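Local atomic coordinates of fructosyl amine:oxygen oxidoreductase (Neosartorya fumigata, PDB entry 4WCT), a protein that catalyses the FAD-dependent, oxygen-consuming oxidation of fructosyl amines (Amadori products), and so acts as a deglycating enzyme. Residues A33-C38 with M391-I396; L44-Y49 with K103-F108; Q109-E114 with A181-I186. All coordinates share one frame; numbering follows the deposited sequence.

In the fold
Contact 1 is fully buried, about 10 Å from the centre of the chain, and brings together the start of helix 35-46 and the chain entering helix 393-404, both bonded to FAD, through apolar contacts. Contact 2, about 20 Å from that centre, uses the far end of the same helix 35-46, and there a salt bridge at the partly exposed surface takes the place of apolar packing. Contact 3 is partly buried and joins the chain that follows 103-108 to helix 181-194 through one tyrosine ring. The three meet around M393 and F108: F108 packs on M393 and P394, M393 reaches A184 and M185. Along the chain, contacts 2 and 3 both fall inside the loop closed by contact 1.

Contact 1 (A33-C38 with M391-I396); sequences AGTWGC and MQMPTI. With FAD (flavin-adenine dinucleotide), chain C.
The indole of W36 separates I396 from FAD. I396 CG1 sits over the five-membered ring, 3.8 Å from its centroid and 12° off the normal, a CH-pi contact; I396 CG2 approaches W36 CD1 at 3.6 Å, and I396 CD1 reaches W36 CZ2. The I396 branches thus follow the long direction of the indole. FAD oxygens O5' and O2P lie on the opposite face, and F368 meets the indole edge-to-face. W36 NE1 is hydrogen-bonded to G389 O, which helps fix the rotation of the ring.

One residue earlier, T35 touches both partners, M393 with its methyl and FAD with its hydroxyl. With its CG2 anti to the backbone N, the methyl is directed to M393, meeting CE at 3.9 Å, while OG1 stays beside the amide and gives a 2.6 Å hydrogen bond to FAD O1A. The same OG1 accepts from FAD O4' at 2.8 Å, so the hydroxyl ties the diphosphate to the ribityl chain. T35 N donates to FAD O1A and W36 N to FAD O1P, the latter at 2.8 Å, both almost straight. This is consistent with the glycine-rich turn (G34 and G37 here) of a Rossmann-type dinucleotide-binding fold, with G34 at the N-cap, and the helix start probably helps to balance the phosphate charge. From the second segment, M391 N donates to flavin O2 at 2.8 Å, so the pair of segments grips both the diphosphate and the pyrimidine end of the isoalloxazine.

Helix 35-46 follows strand 28-31 of the mixed sheet and lies against the start of helix 393-404; Q392, P394 and T395 pack on helix 86-102, and M393 on helix 181-194.

Contact 2 (L44-Y49 with K103-F108); sequences LARRGY and KTDPVF
An Asx turn in the loop after helix 86-102 presents D105 to R46, in the last turn of the FAD-binding helix 35-46. The arginine and aspartate reach for each other head-on from the two segments and close a bidentate, end-on salt bridge: R46 NH1 donates to D105 OD2 at 2.8 Å, and R46 NH2 to D105 OD1 at 3.0 Å. Both bonds are fairly straight, with the first at 167°. Guanidinium and carboxylate planes are only 29° apart, so the charged groups meet nearly flat. OD2 lies close to the guanidinium plane, whereas OD1 is tilted further from it.

R46 spans the gap because its chain is extended from CG to NE; the nearest CA atoms, those of R46 and V107, are still 12.0 Å apart. The aspartate is held from its own side as well, since D105 OD1 accepts from V107 N at 3.0 Å. OD1 takes R46 NH2 on its syn lone pair and V107 N on the anti side, 35° out of the carboxylate plane; the Asx-turn bond should limit rotation of the carboxylate. V107 CG2 lies obliquely alongside the guanidinium, 3.3 Å from R46 NH2.

Helix 35-46 ends in a Schellman motif, with G48 at positive phi, before the chain turns to strand 52-56. Beyond the bridge, V107 and F108 pack on L42 of the same helix, while R47 forms salt bridges with D402 and E405. Within the loop, V107 CG1 lies 3.6 Å above the plane of the F108 ring, over its centre.

Contact 3 (Q109-E114 with A181-I186); sequences QPYFHE and AKKAMI
Y111 lays one face of its ring on the backbone of helix 181-194. K183 C stands 4.2 Å above the ring plane, over the centre, and A184 N lies over the same face nearer the rim; P110 CB covers the opposite face at 3.9 Å from the plane, so the ring is sandwiched between its own neighbour and the helix. The K183 side chain crosses that of Y111 at about a right angle. Its CB approaches Y111 CE1 at 3.5 Å, CD follows more loosely beside the same atom, and the extended chain then carries NZ off to salt bridges with D292 and E291. On the other flank of the ring A184 meets CD2, with its CA at 3.7 Å and its CB at 3.9 Å.

Y111 closes a short 3-10 turn just ahead of strand 112-113, an edge strand of the three-stranded antiparallel sheet whose middle strand, 176-179, leads into this very helix. The contact therefore closes over a connection already made by backbone hydrogen bonds, Y111 with H180 and H113 with W178. No hydrogen bond passes directly between the two segments. A184, further in, packs on W102 and on M393, and its side chain lies about 11 Å from FAD; CG of Y111, anti to its own carbonyl carbon (chi1 -57°), brings the ring over the K183-A184 peptide, with its CD2 side against A184.

Contact 1 (A33-C38 with M391-I396)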
loop_
_atom_site.group_PDB
_atom_site.type_symbol
_atom_site.label_atom_id
_atom_site.label_comp_id
_atom_site.label_asym_id
_atom_site.label_seq_id
_atom_site.Cartn_x
_atom_site.Cartn_y
_atom_site.Cartn_z
ATOM N N ALA A 33 0.552 6.838 -12.207
ATOM C CA ALA A 33 -0.709 7.516 -11.773
ATOM C C ALA A 33 -1.471 6.623 -10.785
ATOM O O ALA A 33 -2.667 6.328 -10.959
ATOM C CB ALA A 33 -1.568 7.831 -12.977
ATOM N N GLY A 34 -0.745 6.138 -9.780
ATOM C CA GLY A 34 -1.338 5.313 -8.719
ATOM C C GLY A 34 -1.581 6.097 -7.451
ATOM O O GLY A 34 -1.837 7.316 -7.479
ATOM N N THR A 35 -1.448 5.408 -6.327
ATOM C CA THR A 35 -1.707 5.994 -5.006
ATOM C C THR A 35 -0.903 7.260 -4.798
ATOM O O THR A 35 -1.468 8.343 -4.545
ATOM C CB THR A 35 -1.379 5.015 -3.868
ATOM O OG1 THR A 35 -1.922 3.718 -4.140
ATOM C CG2 THR A 35 -1.911 5.550 -2.558
ATOM N N TRP A 36 0.409 7.147 -4.992
ATOM C CA TRP A 36 1.313 8.242 -4.709
ATOM C C TRP A 36 1.472 9.234 -5.858
ATOM O O TRP A 36 1.566 10.450 -5.626
ATOM C CB TRP A 36 2.673 7.730 -4.267
ATOM C CG TRP A 36 2.694 6.986 -2.946
ATOM C CD1 TRP A 36 1.613 6.677 -2.132
ATOM C CD2 TRP A 36 3.862 6.612 -2.213
ATOM N NE1 TRP A 36 2.061 6.096 -0.950
ATOM C CE2 TRP A 36 3.431 6.091 -0.961
ATOM C CE3 TRP A 36 5.246 6.704 -2.468
ATOM C CZ2 TRP A 36 4.325 5.618 -0.008
ATOM C CZ3 TRP A 36 6.128 6.257 -1.494
ATOM C CH2 TRP A 36 5.663 5.732 -0.280
ATOM N N GLY A 37 1.328 8.725 -7.084
ATOM C CA GLY A 37 1.395 9.548 -8.277
ATOM C C GLY A 37 0.234 10.492 -8.398
ATOM O O GLY A 37 0.431 11.673 -8.691
ATOM N N CYS A 38 -0.974 10.028 -8.092
ATOM C CA CYS A 38 -2.125 10.914 -8.148
ATOM C C CYS A 38 -2.068 11.917 -7.019
ATOM O O CYS A 38 -2.436 13.073 -7.222
ATOM C CB CYS A 38 -3.446 10.139 -8.145
ATOM S SG CYS A 38 -3.780 9.214 -9.659
ATOM N N MET A 391 -2.749 4.407 3.114
ATOM C CA MET A 391 -3.280 5.332 4.105
ATOM C C MET A 391 -2.619 6.710 4.052
ATOM O O MET A 391 -3.182 7.695 4.567
ATOM C CB MET A 391 -3.195 4.755 5.517
ATOM C CG MET A 391 -1.795 4.720 6.067
ATOM S SD MET A 391 -1.644 4.027 7.726
ATOM C CE MET A 391 -1.802 2.283 7.397
ATOM N N GLN A 392 -1.491 6.809 3.362
ATOM C CA GLN A 392 -0.773 8.060 3.200
ATOM C C GLN A 392 -1.335 8.918 2.045
ATOM O O GLN A 392 -0.857 10.034 1.847
ATOM C CB GLN A 392 0.715 7.795 2.870
ATOM C CG GLN A 392 1.416 6.734 3.735
ATOM C CD GLN A 392 1.366 7.026 5.229
ATOM O OE1 GLN A 392 1.243 8.186 5.653
ATOM N NE2 GLN A 392 1.474 5.964 6.043
ATOM N N MET A 393 -2.328 8.415 1.315
ATOM C CA MET A 393 -2.765 9.030 0.057
ATOM C C MET A 393 -2.986 10.541 0.117
ATOM O O MET A 393 -2.604 11.239 -0.813
ATOM C CB MET A 393 -4.014 8.362 -0.497
ATOM C CG MET A 393 -4.266 8.691 -1.959
ATOM S SD MET A 393 -5.879 8.131 -2.543
ATOM C CE MET A 393 -5.672 6.368 -2.354
ATOM N N PRO A 394 -3.671 11.048 1.172
ATOM C CA PRO A 394 -4.039 12.475 1.116
ATOM C C PRO A 394 -2.813 13.401 1.168
ATOM O O PRO A 394 -2.869 14.500 0.609
ATOM C CB PRO A 394 -4.879 12.676 2.374
ATOM C CG PRO A 394 -5.364 11.313 2.747
ATOM C CD PRO A 394 -4.227 10.393 2.363
ATOM N N THR A 395 -1.738 12.967 1.816
ATOM C CA THR A 395 -0.639 13.839 2.205
ATOM C C THR A 395 0.691 13.435 1.594
ATOM O O THR A 395 1.621 14.212 1.594
ATOM C CB THR A 395 -0.489 13.869 3.751
ATOM O OG1 THR A 395 -0.708 12.535 4.282
ATOM C CG2 THR A 395 -1.495 14.812 4.337
ATOM N N ILE A 396 0.779 12.215 1.064
ATOM C CA ILE A 396 2.082 11.746 0.579
ATOM C C ILE A 396 2.608 12.608 -0.586
ATOM O O ILE A 396 3.803 12.931 -0.645
ATOM C CB ILE A 396 2.043 10.252 0.207
ATOM C CG1 ILE A 396 3.480 9.698 0.114
ATOM C CG2 ILE A 396 1.255 10.061 -1.065
ATOM C CD1 ILE A 396 4.137 9.455 1.446
HETATM P PA FAD C . 0.486 1.861 -6.756
HETATM O O1A FAD C . -0.735 2.375 -6.049
HETATM O O2A FAD C . 0.637 0.403 -7.057
HETATM O O5B FAD C . 0.593 2.684 -8.091
HETATM C C5B FAD C . 1.667 2.422 -9.007
HETATM C C4B FAD C . 1.240 2.926 -10.381
HETATM O O4B FAD C . 2.391 2.880 -11.285
HETATM C C3B FAD C . 0.128 2.109 -11.031
HETATM O O3B FAD C . -0.997 2.922 -11.403
HETATM C C2B FAD C . 0.801 1.495 -12.262
HETATM O O2B FAD C . -0.061 1.230 -13.365
HETATM C C1B FAD C . 1.911 2.507 -12.553
HETATM N N9A FAD C . 3.016 1.906 -13.331
HETATM C C8A FAD C . 3.513 0.660 -13.233
HETATM N N7A FAD C . 4.479 0.459 -14.159
HETATM C C5A FAD C . 4.642 1.649 -14.792
HETATM C C6A FAD C . 5.448 2.113 -15.915
HETATM N N6A FAD C . 6.334 1.293 -16.507
HETATM N N1A FAD C . 5.239 3.377 -16.339
HETATM C C2A FAD C . 4.381 4.226 -15.759
HETATM N N3A FAD C . 3.580 3.848 -14.748
HETATM C C4A FAD C . 3.681 2.589 -14.256
HETATM N N1 FAD C . -1.463 0.150 2.712
HETATM C C2 FAD C . -2.117 0.765 3.759
HETATM O O2 FAD C . -1.780 1.913 4.040
HETATM N N3 FAD C . -3.155 0.189 4.370
HETATM C C4 FAD C . -3.529 -1.080 4.100
HETATM O O4 FAD C . -4.492 -1.670 4.663
HETATM C C4X FAD C . -2.865 -1.799 3.027
HETATM N N5 FAD C . -3.227 -3.070 2.708
HETATM C C5X FAD C . -2.751 -3.608 1.543
HETATM C C6 FAD C . -3.262 -4.803 1.046
HETATM C C7 FAD C . -2.697 -5.385 -0.074
HETATM C C7M FAD C . -3.308 -6.623 -0.625
HETATM C C8 FAD C . -1.603 -4.696 -0.770
HETATM C C8M FAD C . -0.984 -5.244 -2.003
HETATM C C9 FAD C . -1.161 -3.467 -0.349
HETATM C C9A FAD C . -1.656 -2.918 0.815
HETATM N N10 FAD C . -1.143 -1.712 1.300
HETATM C C10 FAD C . -1.808 -1.088 2.357
HETATM C "C1'" FAD C . -0.026 -0.985 0.714
HETATM C "C2'" FAD C . -0.466 0.100 -0.256
HETATM O "O2'" FAD C . -1.427 -0.483 -1.125
HETATM C "C3'" FAD C . 0.763 0.580 -1.040
HETATM O "O3'" FAD C . 1.847 0.843 -0.137
HETATM C "C4'" FAD C . 0.453 1.828 -1.872
HETATM O "O4'" FAD C . -0.798 1.659 -2.537
HETATM C "C5'" FAD C . 1.556 1.982 -2.911
HETATM O "O5'" FAD C . 1.309 3.168 -3.665
HETATM P P FAD C . 2.181 3.461 -4.982
HETATM O O1P FAD C . 1.666 4.746 -5.591
HETATM O O2P FAD C . 3.631 3.317 -4.588
HETATM O O3P FAD C . 1.804 2.236 -5.948
#

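Contact 2 (L44-Y49 with K103-F108)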
loop_
_atom_site.group_PDB
_atom_site.type_symbol
_atom_site.label_atom_id
_atom_site.label_comp_id
_atom_site.label_asym_id
_atom_site.label_seq_id
_atom_site.Cartn_x
_atom_site.Cartn_y
_atom_site.Cartn_z
ATOM N N LEU A 44 1.082 19.062 -6.556
ATOM C CA LEU A 44 1.847 19.958 -7.450
ATOM C C LEU A 44 0.894 20.973 -8.097
ATOM O O LEU A 44 1.178 22.177 -8.094
ATOM C CB LEU A 44 2.557 19.168 -8.538
ATOM C CG LEU A 44 3.753 18.331 -8.070
ATOM C CD1 LEU A 44 4.270 17.460 -9.194
ATOM C CD2 LEU A 44 4.855 19.213 -7.489
ATOM N N ALA A 45 -0.266 20.512 -8.536
ATOM C CA ALA A 45 -1.279 21.443 -9.066
ATOM C C ALA A 45 -1.711 22.493 -8.056
ATOM O O ALA A 45 -1.799 23.702 -8.374
ATOM C CB ALA A 45 -2.475 20.698 -9.607
ATOM N N ARG A 46 -1.950 22.078 -6.827
ATOM C CA ARG A 46 -2.349 23.018 -5.782
ATOM C C ARG A 46 -1.252 24.034 -5.494
ATOM O O ARG A 46 -1.553 25.158 -5.092
ATOM C CB ARG A 46 -2.719 22.286 -4.493
ATOM C CG ARG A 46 -4.041 21.544 -4.608
ATOM C CD ARG A 46 -4.342 20.756 -3.345
ATOM N NE ARG A 46 -5.703 20.262 -3.314
ATOM C CZ ARG A 46 -6.139 19.394 -2.410
ATOM N NH1 ARG A 46 -5.300 18.928 -1.502
ATOM N NH2 ARG A 46 -7.403 18.996 -2.421
ATOM N N ARG A 47 0.003 23.626 -5.631
ATOM C CA ARG A 47 1.141 24.503 -5.391
ATOM C C ARG A 47 1.426 25.431 -6.571
ATOM O O ARG A 47 2.363 26.235 -6.498
ATOM C CB ARG A 47 2.391 23.686 -5.062
ATOM C CG ARG A 47 2.337 23.120 -3.659
ATOM C CD ARG A 47 3.545 22.277 -3.314
ATOM N NE ARG A 47 3.275 21.543 -2.105
ATOM C CZ ARG A 47 4.202 21.170 -1.223
ATOM N NH1 ARG A 47 5.498 21.397 -1.439
ATOM N NH2 ARG A 47 3.832 20.440 -0.181
ATOM N N GLY A 48 0.685 25.267 -7.655
ATOM C CA GLY A 48 0.748 26.185 -8.800
ATOM C C GLY A 48 1.701 25.758 -9.909
ATOM O O GLY A 48 2.137 26.591 -10.729
ATOM N N TYR A 49 2.123 24.491 -9.892
ATOM C CA TYR A 49 2.912 23.954 -10.978
ATOM C C TYR A 49 2.034 23.736 -12.180
ATOM O O TYR A 49 1.087 22.950 -12.138
ATOM C CB TYR A 49 3.611 22.642 -10.587
ATOM C CG TYR A 49 4.724 22.798 -9.595
ATOM C CD1 TYR A 49 4.471 22.893 -8.241
ATOM C CD2 TYR A 49 6.038 22.936 -10.015
ATOM C CE1 TYR A 49 5.502 22.976 -7.327
ATOM C CE2 TYR A 49 7.061 23.028 -9.114
ATOM C CZ TYR A 49 6.791 23.110 -7.781
ATOM O OH TYR A 49 7.836 23.276 -6.919
ATOM N N LYS A 103 -9.625 13.683 7.509
ATOM C CA LYS A 103 -10.762 14.221 8.217
ATOM C C LYS A 103 -11.153 15.588 7.672
ATOM O O LYS A 103 -12.164 16.165 8.127
ATOM C CB LYS A 103 -10.447 14.323 9.713
ATOM C CG LYS A 103 -10.385 12.951 10.370
ATOM C CD LYS A 103 -10.336 13.042 11.889
ATOM C CE LYS A 103 -9.065 13.680 12.424
ATOM N NZ LYS A 103 -8.864 13.475 13.903
ATOM N N THR A 104 -10.350 16.166 6.777
ATOM C CA THR A 104 -10.513 17.584 6.427
ATOM C C THR A 104 -10.508 17.888 4.920
ATOM O O THR A 104 -11.252 18.751 4.441
ATOM C CB THR A 104 -9.461 18.452 7.154
ATOM O OG1 THR A 104 -9.803 18.529 8.539
ATOM C CG2 THR A 104 -9.436 19.879 6.608
ATOM N N ASP A 105 -9.579 17.292 4.182
ATOM C CA ASP A 105 -9.379 17.688 2.773
ATOM C C ASP A 105 -10.579 17.256 1.941
ATOM O O ASP A 105 -10.893 16.055 1.888
ATOM C CB ASP A 105 -8.106 17.016 2.236
ATOM C CG ASP A 105 -7.719 17.452 0.836
ATOM O OD1 ASP A 105 -8.596 17.765 -0.013
ATOM O OD2 ASP A 105 -6.472 17.376 0.567
ATOM N N PRO A 106 -11.246 18.200 1.240
ATOM C CA PRO A 106 -12.471 17.840 0.526
ATOM C C PRO A 106 -12.317 16.711 -0.520
ATOM O O PRO A 106 -13.265 15.974 -0.775
ATOM C CB PRO A 106 -12.859 19.154 -0.179
ATOM C CG PRO A 106 -12.320 20.186 0.734
ATOM C CD PRO A 106 -11.040 19.662 1.262
ATOM N N VAL A 107 -11.123 16.532 -1.054
ATOM C CA VAL A 107 -10.901 15.507 -2.042
ATOM C C VAL A 107 -10.908 14.116 -1.392
ATOM O O VAL A 107 -11.278 13.124 -2.030
ATOM C CB VAL A 107 -9.553 15.761 -2.739
ATOM C CG1 VAL A 107 -9.100 14.549 -3.526
ATOM C CG2 VAL A 107 -9.669 16.984 -3.643
ATOM N N PHE A 108 -10.484 14.042 -0.129
ATOM C CA PHE A 108 -10.278 12.739 0.538
ATOM C C PHE A 108 -11.297 12.410 1.633
ATOM O O PHE A 108 -11.578 11.256 1.921
ATOM C CB PHE A 108 -8.858 12.678 1.088
ATOM C CG PHE A 108 -7.819 12.803 0.025
ATOM C CD1 PHE A 108 -7.516 11.721 -0.780
ATOM C CD2 PHE A 108 -7.186 14.009 -0.220
ATOM C CE1 PHE A 108 -6.584 11.851 -1.784
ATOM C CE2 PHE A 108 -6.291 14.151 -1.270
ATOM C CZ PHE A 108 -5.946 13.043 -2.006
#

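Contact 3 (Q109-E114 with A181-I186)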
loop_
_atom_site.group_PDB
_atom_site.type_symbol
_atom_site.label_atom_id
_atom_site.label_comp_id
_atom_site.label_asym_id
_atom_site.label_seq_id
_atom_site.Cartn_x
_atom_site.Cartn_y
_atom_site.Cartn_z
ATOM N N GLN A 109 -11.786 13.443 2.287
ATOM C CA GLN A 109 -12.645 13.295 3.462
ATOM C C GLN A 109 -13.892 12.428 3.301
ATOM O O GLN A 109 -14.232 11.682 4.237
ATOM C CB GLN A 109 -13.073 14.682 3.918
ATOM C CG GLN A 109 -13.942 14.695 5.166
ATOM C CD GLN A 109 -15.398 14.635 4.860
ATOM O OE1 GLN A 109 -15.823 14.698 3.712
ATOM N NE2 GLN A 109 -16.204 14.469 5.913
ATOM N N PRO A 110 -14.492 12.382 2.104
ATOM C CA PRO A 110 -15.668 11.530 1.970
ATOM C C PRO A 110 -15.372 10.044 2.060
ATOM O O PRO A 110 -16.308 9.236 2.180
ATOM C CB PRO A 110 -16.151 11.854 0.570
ATOM C CG PRO A 110 -15.795 13.310 0.431
ATOM C CD PRO A 110 -14.410 13.364 1.005
ATOM N N TYR A 111 -14.089 9.692 1.945
ATOM C CA TYR A 111 -13.687 8.299 1.748
ATOM C C TYR A 111 -13.031 7.683 2.989
ATOM O O TYR A 111 -12.599 6.522 2.954
ATOM C CB TYR A 111 -12.734 8.238 0.540
ATOM C CG TYR A 111 -13.374 8.798 -0.711
ATOM C CD1 TYR A 111 -14.579 8.284 -1.165
ATOM C CD2 TYR A 111 -12.955 10.027 -1.232
ATOM C CE1 TYR A 111 -15.227 8.858 -2.246
ATOM C CE2 TYR A 111 -13.640 10.638 -2.273
ATOM C CZ TYR A 111 -14.815 10.093 -2.714
ATOM O OH TYR A 111 -15.466 10.651 -3.812
ATOM N N PHE A 112 -12.992 8.419 4.101
ATOM C CA PHE A 112 -12.456 7.883 5.365
ATOM C C PHE A 112 -13.551 7.560 6.334
ATOM O O PHE A 112 -14.490 8.344 6.483
ATOM C CB PHE A 112 -11.498 8.866 6.015
ATOM C CG PHE A 112 -11.007 8.457 7.381
ATOM C CD1 PHE A 112 -10.429 7.213 7.609
ATOM C CD2 PHE A 112 -11.029 9.382 8.424
ATOM C CE1 PHE A 112 -9.999 6.857 8.904
ATOM C CE2 PHE A 112 -10.536 9.059 9.692
ATOM C CZ PHE A 112 -9.988 7.814 9.924
ATOM N N HIS A 113 -13.510 6.333 6.860
ATOM C CA HIS A 113 -14.510 5.845 7.805
ATOM C C HIS A 113 -13.872 5.483 9.130
ATOM O O HIS A 113 -13.144 4.481 9.215
ATOM C CB HIS A 113 -15.218 4.639 7.197
ATOM C CG HIS A 113 -15.860 4.944 5.884
ATOM N ND1 HIS A 113 -17.050 5.646 5.810
ATOM C CD2 HIS A 113 -15.324 5.008 4.641
ATOM C CE1 HIS A 113 -17.323 5.898 4.543
ATOM N NE2 HIS A 113 -16.297 5.501 3.810
ATOM N N GLU A 114 -14.017 6.368 10.136
ATOM C CA GLU A 114 -13.236 6.262 11.361
ATOM C C GLU A 114 -13.922 5.269 12.299
ATOM O O GLU A 114 -14.459 5.637 13.345
ATOM C CB GLU A 114 -13.011 7.635 12.034
ATOM C CG GLU A 114 -11.984 7.613 13.166
ATOM C CD GLU A 114 -11.651 9.007 13.686
ATOM O OE1 GLU A 114 -12.239 9.968 13.168
ATOM O OE2 GLU A 114 -10.866 9.124 14.644
ATOM N N ALA A 181 -10.023 3.306 -0.897
ATOM C CA ALA A 181 -8.782 3.739 -1.581
ATOM C C ALA A 181 -9.051 4.011 -3.057
ATOM O O ALA A 181 -8.535 5.006 -3.626
ATOM C CB ALA A 181 -7.677 2.693 -1.416
ATOM N N LYS A 182 -9.847 3.150 -3.680
ATOM C CA LYS A 182 -10.133 3.271 -5.099
ATOM C C LYS A 182 -10.833 4.594 -5.408
ATOM O O LYS A 182 -10.384 5.371 -6.272
ATOM C CB LYS A 182 -11.003 2.115 -5.544
ATOM C CG LYS A 182 -11.379 2.164 -7.007
ATOM C CD LYS A 182 -12.200 0.945 -7.357
ATOM C CE LYS A 182 -12.446 0.820 -8.846
ATOM N NZ LYS A 182 -13.067 -0.504 -9.103
ATOM N N LYS A 183 -11.911 4.878 -4.678
ATOM C CA LYS A 183 -12.639 6.141 -4.891
ATOM C C LYS A 183 -11.834 7.374 -4.518
ATOM O O LYS A 183 -11.932 8.416 -5.205
ATOM C CB LYS A 183 -13.980 6.146 -4.143
ATOM C CG LYS A 183 -15.031 5.310 -4.832
ATOM C CD LYS A 183 -16.364 5.334 -4.102
ATOM C CE LYS A 183 -17.305 4.387 -4.812
ATOM N NZ LYS A 183 -18.669 4.539 -4.279
ATOM N N ALA A 184 -10.972 7.254 -3.508
ATOM C CA ALA A 184 -10.161 8.387 -3.111
ATOM C C ALA A 184 -9.086 8.671 -4.164
ATOM O O ALA A 184 -8.793 9.801 -4.478
ATOM C CB ALA A 184 -9.547 8.139 -1.762
ATOM N N MET A 185 -8.542 7.626 -4.763
ATOM C CA MET A 185 -7.551 7.792 -5.831
ATOM C C MET A 185 -8.203 8.421 -7.069
ATOM O O MET A 185 -7.656 9.350 -7.663
ATOM C CB MET A 185 -6.900 6.437 -6.169
ATOM C CG MET A 185 -5.903 6.538 -7.288
ATOM S SD MET A 185 -4.991 4.958 -7.448
ATOM C CE MET A 185 -6.313 3.832 -7.692
ATOM N N ILE A 186 -9.401 7.968 -7.409
ATOM C CA ILE A 186 -10.179 8.539 -8.513
ATOM C C ILE A 186 -10.504 10.011 -8.232
ATOM O O ILE A 186 -10.418 10.871 -9.124
ATOM C CB ILE A 186 -11.475 7.753 -8.739
ATOM C CG1 ILE A 186 -11.144 6.340 -9.300
ATOM C CG2 ILE A 186 -12.389 8.502 -9.697
ATOM C CD1 ILE A 186 -12.311 5.376 -9.382
#